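Local coordinates for protein HupZ (Streptococcus sp. 'group A', PDB 5ESC) that breaks down heme in vitro and, as a dimeric split-barrel protein of the pyridoxamine 5'-phosphate oxidase family, probably serves heme metabolism in the bacterium, at residues V17-A22 / R53-D58; R35-K40 / G87-A92; A81-E86 / P104-I109. All blocks are in the same frame, centred on the assembly; numbering follows the deposited sequence.

Interaction 1: residues V17-A22 / R53-D58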
# COMPACT_ATOMS: atom_id res chain seq x y z
N VAL A 17 2.81 -0.93 3.40
CA VAL A 17 2.04 -1.13 4.65
C VAL A 17 0.87 -0.23 4.75
O VAL A 17 1.00 0.98 4.65
CB VAL A 17 2.93 -0.94 5.91
CG1 VAL A 17 2.07 -1.07 7.18
CG2 VAL A 17 4.17 -1.88 5.83
N ALA A 18 -0.31 -0.81 4.96
CA ALA A 18 -1.49 -0.08 5.18
C ALA A 18 -2.02 -0.20 6.63
O ALA A 18 -2.13 -1.34 7.16
CB ALA A 18 -2.61 -0.56 4.21
N THR A 19 -2.44 0.91 7.22
CA THR A 19 -2.99 0.91 8.60
C THR A 19 -4.19 1.84 8.56
O THR A 19 -4.49 2.42 7.49
CB THR A 19 -1.91 1.40 9.60
OG1 THR A 19 -1.42 2.68 9.17
CG2 THR A 19 -0.75 0.37 9.78
N VAL A 20 -4.80 2.13 9.68
CA VAL A 20 -5.98 2.97 9.76
C VAL A 20 -5.92 3.75 11.07
O VAL A 20 -5.37 3.26 12.08
CB VAL A 20 -7.25 2.11 9.65
CG1 VAL A 20 -7.34 1.12 10.79
CG2 VAL A 20 -8.48 3.01 9.66
N ASP A 21 -6.31 5.02 11.05
CA ASP A 21 -6.32 5.82 12.29
C ASP A 21 -7.63 5.63 13.05
O ASP A 21 -8.54 4.89 12.59
CB ASP A 21 -5.98 7.29 12.05
CG ASP A 21 -7.11 8.08 11.44
OD1 ASP A 21 -8.22 7.55 11.27
OD2 ASP A 21 -6.86 9.25 11.11
N ALA A 22 -7.72 6.24 14.23
CA ALA A 22 -8.91 6.13 15.08
C ALA A 22 -10.20 6.68 14.42
O ALA A 22 -11.26 6.15 14.65
CB ALA A 22 -8.67 6.83 16.40
N ARG A 53 3.16 4.16 12.76
CA ARG A 53 3.38 3.86 14.15
C ARG A 53 2.20 4.26 15.05
O ARG A 53 1.78 3.44 15.92
CB ARG A 53 4.69 4.53 14.67
CG ARG A 53 4.94 4.23 16.10
CD ARG A 53 6.20 4.94 16.64
NE ARG A 53 6.44 4.59 18.01
CZ ARG A 53 7.56 4.96 18.65
NH1 ARG A 53 8.44 5.72 18.02
NH2 ARG A 53 7.76 4.64 19.91
N ILE A 54 1.68 5.49 14.84
CA ILE A 54 0.58 6.02 15.60
C ILE A 54 -0.68 5.11 15.45
O ILE A 54 -1.38 4.82 16.41
CB ILE A 54 0.26 7.44 15.10
CG1 ILE A 54 1.44 8.34 15.33
CG2 ILE A 54 -0.95 8.04 15.80
CD1 ILE A 54 1.92 8.30 16.74
N ASN A 55 -0.92 4.68 14.24
CA ASN A 55 -2.05 3.82 13.93
C ASN A 55 -1.86 2.45 14.58
O ASN A 55 -2.82 1.88 15.16
CB ASN A 55 -2.23 3.70 12.41
CG ASN A 55 -2.71 5.00 11.74
OD1 ASN A 55 -3.07 5.96 12.38
ND2 ASN A 55 -2.70 4.99 10.42
N ILE A 56 -0.67 1.84 14.42
CA ILE A 56 -0.37 0.54 15.13
C ILE A 56 -0.61 0.61 16.66
O ILE A 56 -1.31 -0.21 17.25
CB ILE A 56 1.04 -0.03 14.82
CG1 ILE A 56 1.10 -0.51 13.35
CG2 ILE A 56 1.43 -1.13 15.78
CD1 ILE A 56 2.50 -0.58 12.82
N GLU A 57 -0.09 1.65 17.28
CA GLU A 57 -0.32 1.86 18.71
C GLU A 57 -1.79 2.12 19.03
O GLU A 57 -2.24 1.64 20.04
CB GLU A 57 0.59 2.99 19.27
CG GLU A 57 2.05 2.65 19.07
CD GLU A 57 3.03 3.70 19.63
OE1 GLU A 57 2.56 4.54 20.39
OE2 GLU A 57 4.24 3.71 19.36
N ASP A 58 -2.51 2.85 18.17
CA ASP A 58 -3.94 3.07 18.38
C ASP A 58 -4.80 1.79 18.32
O ASP A 58 -5.67 1.57 19.17
CB ASP A 58 -4.57 4.07 17.41
CG ASP A 58 -6.07 4.31 17.70
OD1 ASP A 58 -6.36 5.01 18.70
OD2 ASP A 58 -6.95 3.75 16.97
O HOH W 1 -4.58 6.90 14.99
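Thr19 and Asn55 make the direct hydrogen bond of this contact between the end of strand 15-20 and helix 51-59. Asn55 ND2 donates to Thr19 OG1 at 2.9 Å in a nearly straight bond (N-H...O 166°), with the hydroxyl lying in the plane of the amide. With CG beside its own backbone N (chi1 -70°), Asn55 reaches out from the helix and lays its amide alongside the chain at Val20 and Asp21. There Asn55 CG packs 3.2 Å from Val20 O, and Asn55 OD1 comes within 3.2 Å of Asp21 CB. Beside this bond, Thr19 CG2 meets Ile56 CG1 at 4.1 Å, a looser apolar touch. Farther along the helix the carboxylate of Asp58 sits against the methyl of Ala22, Asp58 OD2 to Ala22 CB 3.6 Å.

A water links residues 17-22 to residues 53-58 by a second polar route: it accepts from Ala22 N at 3.3 Å and donates to Asn55 OD1. The same oxygen is bonded by Gln51 NE2 one turn earlier, so both ends of the amide have partners, which is consistent with the modelled orientation. Val20 O is taken up by Asn59 ND2, while Asp21 OD1 accepts from Gln25 N, four residues on.

The axes of residues 53-58 and 17-20 cross at 55°, 7.5 Å apart at closest approach. Ile56 extends the packing to Ile62 of strand 61-68 and Ala81 of strand 73-84, and Ala18 and Val20, whose side chains leave the strand away from the helix, meet Ile28 and Gly24 of the second subunit.

Interaction 2: residues R35-K40 / G87-A92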
# COMPACT_ATOMS: atom_id res chain seq x y z
N ARG A 35 10.89 -7.48 7.43
CA ARG A 35 11.51 -8.78 7.20
C ARG A 35 10.93 -9.85 8.09
O ARG A 35 10.39 -9.53 9.13
CB ARG A 35 12.98 -8.67 7.53
CG ARG A 35 13.35 -8.14 8.91
CD ARG A 35 14.77 -7.53 8.90
NE ARG A 35 15.24 -7.13 10.22
CZ ARG A 35 15.01 -5.99 10.83
NH1 ARG A 35 15.47 -5.79 12.04
NH2 ARG A 35 14.34 -5.00 10.24
N LEU A 36 11.13 -11.10 7.78
CA LEU A 36 10.54 -12.17 8.55
C LEU A 36 11.36 -12.45 9.78
O LEU A 36 12.59 -12.50 9.74
CB LEU A 36 10.42 -13.46 7.71
CG LEU A 36 9.33 -13.64 6.71
CD1 LEU A 36 9.57 -14.86 5.78
CD2 LEU A 36 7.88 -13.62 7.23
N TRP A 37 10.65 -12.67 10.90
CA TRP A 37 11.19 -13.13 12.15
C TRP A 37 11.02 -14.64 12.24
O TRP A 37 11.89 -15.34 12.78
CB TRP A 37 10.42 -12.50 13.32
CG TRP A 37 10.97 -12.89 14.64
CD1 TRP A 37 10.51 -13.90 15.48
CD2 TRP A 37 12.13 -12.34 15.31
NE1 TRP A 37 11.28 -13.98 16.55
CE2 TRP A 37 12.28 -13.06 16.51
CE3 TRP A 37 13.04 -11.34 15.00
CZ2 TRP A 37 13.28 -12.79 17.44
CZ3 TRP A 37 14.08 -11.07 15.92
CH2 TRP A 37 14.17 -11.77 17.12
N ASP A 38 9.81 -15.11 11.91
CA ASP A 38 9.51 -16.55 11.89
C ASP A 38 8.43 -16.76 10.83
O ASP A 38 8.00 -15.79 10.17
CB ASP A 38 9.19 -17.13 13.26
CG ASP A 38 7.94 -16.59 13.92
OD1 ASP A 38 6.99 -16.14 13.27
OD2 ASP A 38 7.88 -16.64 15.15
N ASP A 39 7.89 -17.94 10.72
CA ASP A 39 6.87 -18.24 9.71
C ASP A 39 5.55 -17.49 9.98
O ASP A 39 4.62 -17.66 9.24
CB ASP A 39 6.59 -19.81 9.63
CG ASP A 39 7.68 -20.60 8.81
OD1 ASP A 39 8.45 -20.03 7.96
OD2 ASP A 39 7.79 -21.84 9.03
N LYS A 40 5.38 -16.81 11.10
CA LYS A 40 4.15 -15.99 11.24
C LYS A 40 4.36 -14.57 11.77
O LYS A 40 3.39 -13.94 12.18
CB LYS A 40 3.06 -16.66 12.09
CG LYS A 40 3.55 -17.24 13.33
CD LYS A 40 2.65 -18.32 13.92
CE LYS A 40 1.86 -19.10 12.92
NZ LYS A 40 1.24 -20.29 13.64
N GLY A 87 13.65 -5.15 24.79
CA GLY A 87 13.44 -6.62 24.74
C GLY A 87 14.10 -7.18 23.49
O GLY A 87 14.76 -6.46 22.72
N ALA A 88 13.98 -8.46 23.29
CA ALA A 88 14.73 -9.17 22.24
C ALA A 88 14.45 -8.75 20.84
O ALA A 88 15.34 -8.83 20.00
CB ALA A 88 14.47 -10.68 22.40
N TYR A 89 13.17 -8.36 20.50
CA TYR A 89 12.91 -7.96 19.18
C TYR A 89 13.65 -6.61 18.93
O TYR A 89 14.26 -6.39 17.88
CB TYR A 89 11.47 -7.75 18.93
CG TYR A 89 10.62 -8.98 18.85
CD1 TYR A 89 10.81 -9.89 17.86
CD2 TYR A 89 9.56 -9.15 19.78
CE1 TYR A 89 9.89 -11.00 17.73
CE2 TYR A 89 8.67 -10.23 19.67
CZ TYR A 89 8.87 -11.17 18.66
OH TYR A 89 7.98 -12.23 18.66
N TYR A 90 13.54 -5.72 19.85
CA TYR A 90 14.15 -4.41 19.74
C TYR A 90 15.68 -4.50 19.64
O TYR A 90 16.27 -3.84 18.85
CB TYR A 90 13.70 -3.50 20.91
CG TYR A 90 14.37 -2.16 20.82
CD1 TYR A 90 14.00 -1.28 19.84
CD2 TYR A 90 15.47 -1.86 21.61
CE1 TYR A 90 14.61 -0.04 19.69
CE2 TYR A 90 16.09 -0.60 21.49
CZ TYR A 90 15.69 0.26 20.46
OH TYR A 90 16.25 1.49 20.25
N GLU A 91 16.31 -5.30 20.51
CA GLU A 91 17.77 -5.49 20.45
C GLU A 91 18.24 -6.09 19.13
O GLU A 91 19.23 -5.63 18.56
CB GLU A 91 18.28 -6.31 21.68
CG GLU A 91 18.03 -5.62 23.02
CD GLU A 91 18.73 -4.27 23.17
OE1 GLU A 91 19.95 -4.21 22.81
OE2 GLU A 91 18.09 -3.24 23.62
N ALA A 92 17.45 -7.03 18.55
CA ALA A 92 17.72 -7.50 17.21
C ALA A 92 17.64 -6.35 16.17
O ALA A 92 18.47 -6.29 15.24
CB ALA A 92 16.78 -8.62 16.77
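Trp37 and Tyr89 form a T-shaped (edge-to-face) aromatic pair that joins strand 35-38, at one edge of this chain's sheet in the split barrel, to the first turn of helix 88-97. Trp37 sits at the corner where the chain turns. The edge of Tyr89 is directed at the indole face: CE1 stands over the middle of the bicyclic ring and approaches Trp37 CE2 to 3.4 Å. The six-membered rings lie 4.7 Å apart between centroids, with their planes at 64°. Trp37 reaches the helix because its CG is anti to the backbone N (chi1 -178°), which extends the indole away from the strand.

The apolar part continues at the rim of the indole. Ala92, one turn along the helix from Ala88, brings its CB to Trp37 CZ3 at 3.7 Å, near the ring plane. The indole therefore meets Tyr89 across a face and Ala92 at an edge. Ile43 of the adjacent strand 41-46 touches both aromatic side chains, and Tyr89 also packs on strand 106-117.

Polar groups add little directly across this surface contact. Arg35 NH1 comes only to 4.4 Å of Ala92 O, at the edge of the guanidinium, whereas NH2 bonds to Ser33 O and Asn45 OD1. The same guanidinium makes a cation-pi contact with Trp96, later in the helix. Gly87 is the N-cap residue of helix 88-97.

On the strand side, Trp37 and Asp38 form a classic beta bulge opposite Thr41. Just beyond, Asp38 closes an Asx turn: its OD1 accepts from Lys40 N at 2.8 Å, and the same oxygen bonds to Thr41 OG1.

Interaction 3: residues A81-E86 / P104-I109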
# COMPACT_ATOMS: atom_id res chain seq x y z
N ALA A 81 -0.47 -5.80 14.84
CA ALA A 81 0.86 -5.31 15.10
C ALA A 81 1.02 -4.61 16.43
O ALA A 81 0.01 -4.15 17.02
CB ALA A 81 1.32 -4.39 13.97
N GLU A 82 2.26 -4.54 16.92
CA GLU A 82 2.56 -3.85 18.15
C GLU A 82 3.89 -3.20 17.96
O GLU A 82 4.66 -3.61 17.10
CB GLU A 82 2.67 -4.82 19.36
CG GLU A 82 3.32 -6.16 19.13
CD GLU A 82 3.52 -7.00 20.41
OE1 GLU A 82 3.58 -8.26 20.28
OE2 GLU A 82 3.60 -6.39 21.55
N ILE A 83 4.17 -2.23 18.81
CA ILE A 83 5.43 -1.51 18.78
C ILE A 83 6.11 -1.81 20.13
O ILE A 83 5.43 -1.78 21.16
CB ILE A 83 5.19 0.00 18.65
CG1 ILE A 83 4.48 0.32 17.38
CG2 ILE A 83 6.51 0.78 18.75
CD1 ILE A 83 5.31 0.17 16.09
N GLN A 84 7.41 -2.16 20.14
CA GLN A 84 8.15 -2.40 21.33
C GLN A 84 9.41 -1.51 21.31
O GLN A 84 10.00 -1.24 20.24
CB GLN A 84 8.48 -3.85 21.59
CG GLN A 84 7.22 -4.73 21.85
CD GLN A 84 7.54 -6.16 22.13
OE1 GLN A 84 8.69 -6.51 22.22
NE2 GLN A 84 6.55 -7.01 22.21
N THR A 85 9.82 -1.10 22.48
CA THR A 85 11.03 -0.25 22.59
C THR A 85 12.14 -0.89 23.46
O THR A 85 13.17 -0.27 23.72
CB THR A 85 10.62 1.10 23.12
OG1 THR A 85 9.99 0.94 24.39
CG2 THR A 85 9.67 1.88 22.14
N GLU A 86 11.97 -2.13 23.87
CA GLU A 86 12.95 -2.82 24.66
C GLU A 86 12.67 -4.30 24.48
O GLU A 86 11.54 -4.65 24.09
CB GLU A 86 12.84 -2.37 26.16
CG GLU A 86 11.40 -2.02 26.62
CD GLU A 86 11.25 -1.78 28.12
OE1 GLU A 86 11.75 -0.75 28.62
OE2 GLU A 86 10.58 -2.58 28.80
N PRO A 104 17.22 2.36 15.77
CA PRO A 104 15.75 2.51 15.73
C PRO A 104 15.20 3.19 16.96
O PRO A 104 15.69 2.95 18.01
CB PRO A 104 15.23 1.05 15.63
CG PRO A 104 16.32 0.27 16.21
CD PRO A 104 17.63 0.96 15.88
N LYS A 105 14.13 3.93 16.84
CA LYS A 105 13.41 4.38 18.00
C LYS A 105 12.60 3.17 18.57
O LYS A 105 12.36 3.08 19.76
CB LYS A 105 12.41 5.45 17.58
CG LYS A 105 13.01 6.81 17.29
CD LYS A 105 11.90 7.85 16.98
CE LYS A 105 12.52 9.28 17.17
NZ LYS A 105 12.29 10.17 16.05
N ALA A 106 12.18 2.26 17.72
CA ALA A 106 11.36 1.12 18.21
C ALA A 106 11.40 0.02 17.20
O ALA A 106 11.98 0.20 16.13
CB ALA A 106 9.92 1.59 18.47
N VAL A 107 10.78 -1.13 17.51
CA VAL A 107 10.59 -2.15 16.52
C VAL A 107 9.06 -2.41 16.34
O VAL A 107 8.33 -2.42 17.33
CB VAL A 107 11.35 -3.47 16.94
CG1 VAL A 107 10.91 -4.06 18.30
CG2 VAL A 107 11.35 -4.49 15.80
N GLY A 108 8.61 -2.57 15.12
CA GLY A 108 7.24 -2.93 14.81
C GLY A 108 7.23 -4.45 14.68
O GLY A 108 8.12 -5.01 14.04
N ILE A 109 6.22 -5.15 15.21
CA ILE A 109 6.22 -6.58 15.17
C ILE A 109 4.84 -6.95 14.63
O ILE A 109 3.85 -6.47 15.23
CB ILE A 109 6.33 -7.12 16.53
CG1 ILE A 109 7.71 -6.87 17.12
CG2 ILE A 109 6.26 -8.69 16.52
CD1 ILE A 109 7.49 -6.47 18.54
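Gln84 and Ile109 meet diagonally across two antiparallel strands of the barrel, the amide of one resting on the end of the other. Ile109 CD1 approaches Gln84 CD to 3.6 Å. Gln84 stretches back along its own strand, and its NE2 donates to Glu82 OE2 at 3.1 Å, reaching that oxygen from above the carboxylate plane. Glu82 OE1 bonds with His111 NE2. With CG between its backbone N and carbonyl carbon (chi1 38°), Glu82 rises on the face it shares with Gln84, Val107 and Ile109. Tyr89 of helix 88-97, the helix that links the two strands in the chain, packs on the last three.

On the opposite face Ile83 spreads its two branches along the partner strand, CG2 on Ala106 CB at 3.5 Å and CD1 over the backbone of Gly108, which has no side chain. Ile56 of helix 51-59 also packs on Ile83.

The backbones hold this register through two hydrogen-bonded pairs, Glu82 with Ile109 and Gln84 with Val107; in the second, Val107 N reaches Gln84 O at 2.8 Å. Between them Ile83 and Gly108 form a non-hydrogen-bonded pair. A classic bulge at Lys105 and Ala106, opposite Glu46, marks the strand's start.

One face thus combines polar and aliphatic contact: hydrogen bonds from Gln84 and with His111 hold the Glu82 carboxylate in place beside the packing of Gln84 on Ile109.

How the interactions relate
All three contacts reach one antiparallel sheet. Along the chain the segments run 17-22, 35-40, 53-58, 81-86, 87-92, 104-109, so interaction 2 crosses both others while interaction 1 closes before interaction 3 opens. Centres of interactions 2 and 3 are 10 Å apart, and Tyr90 OH probably hydrogen-bonds to Pro104 O. Interaction 1, centred 13 Å from interaction 3, touches it through Ile56 and Glu57 against residues 81-83. Interactions 1 and 2 have centres 20 Å apart and stay about 8 Å apart at their nearest atoms. The strand pair of interaction 3 thus connects the two helix-strand contacts within the split barrel.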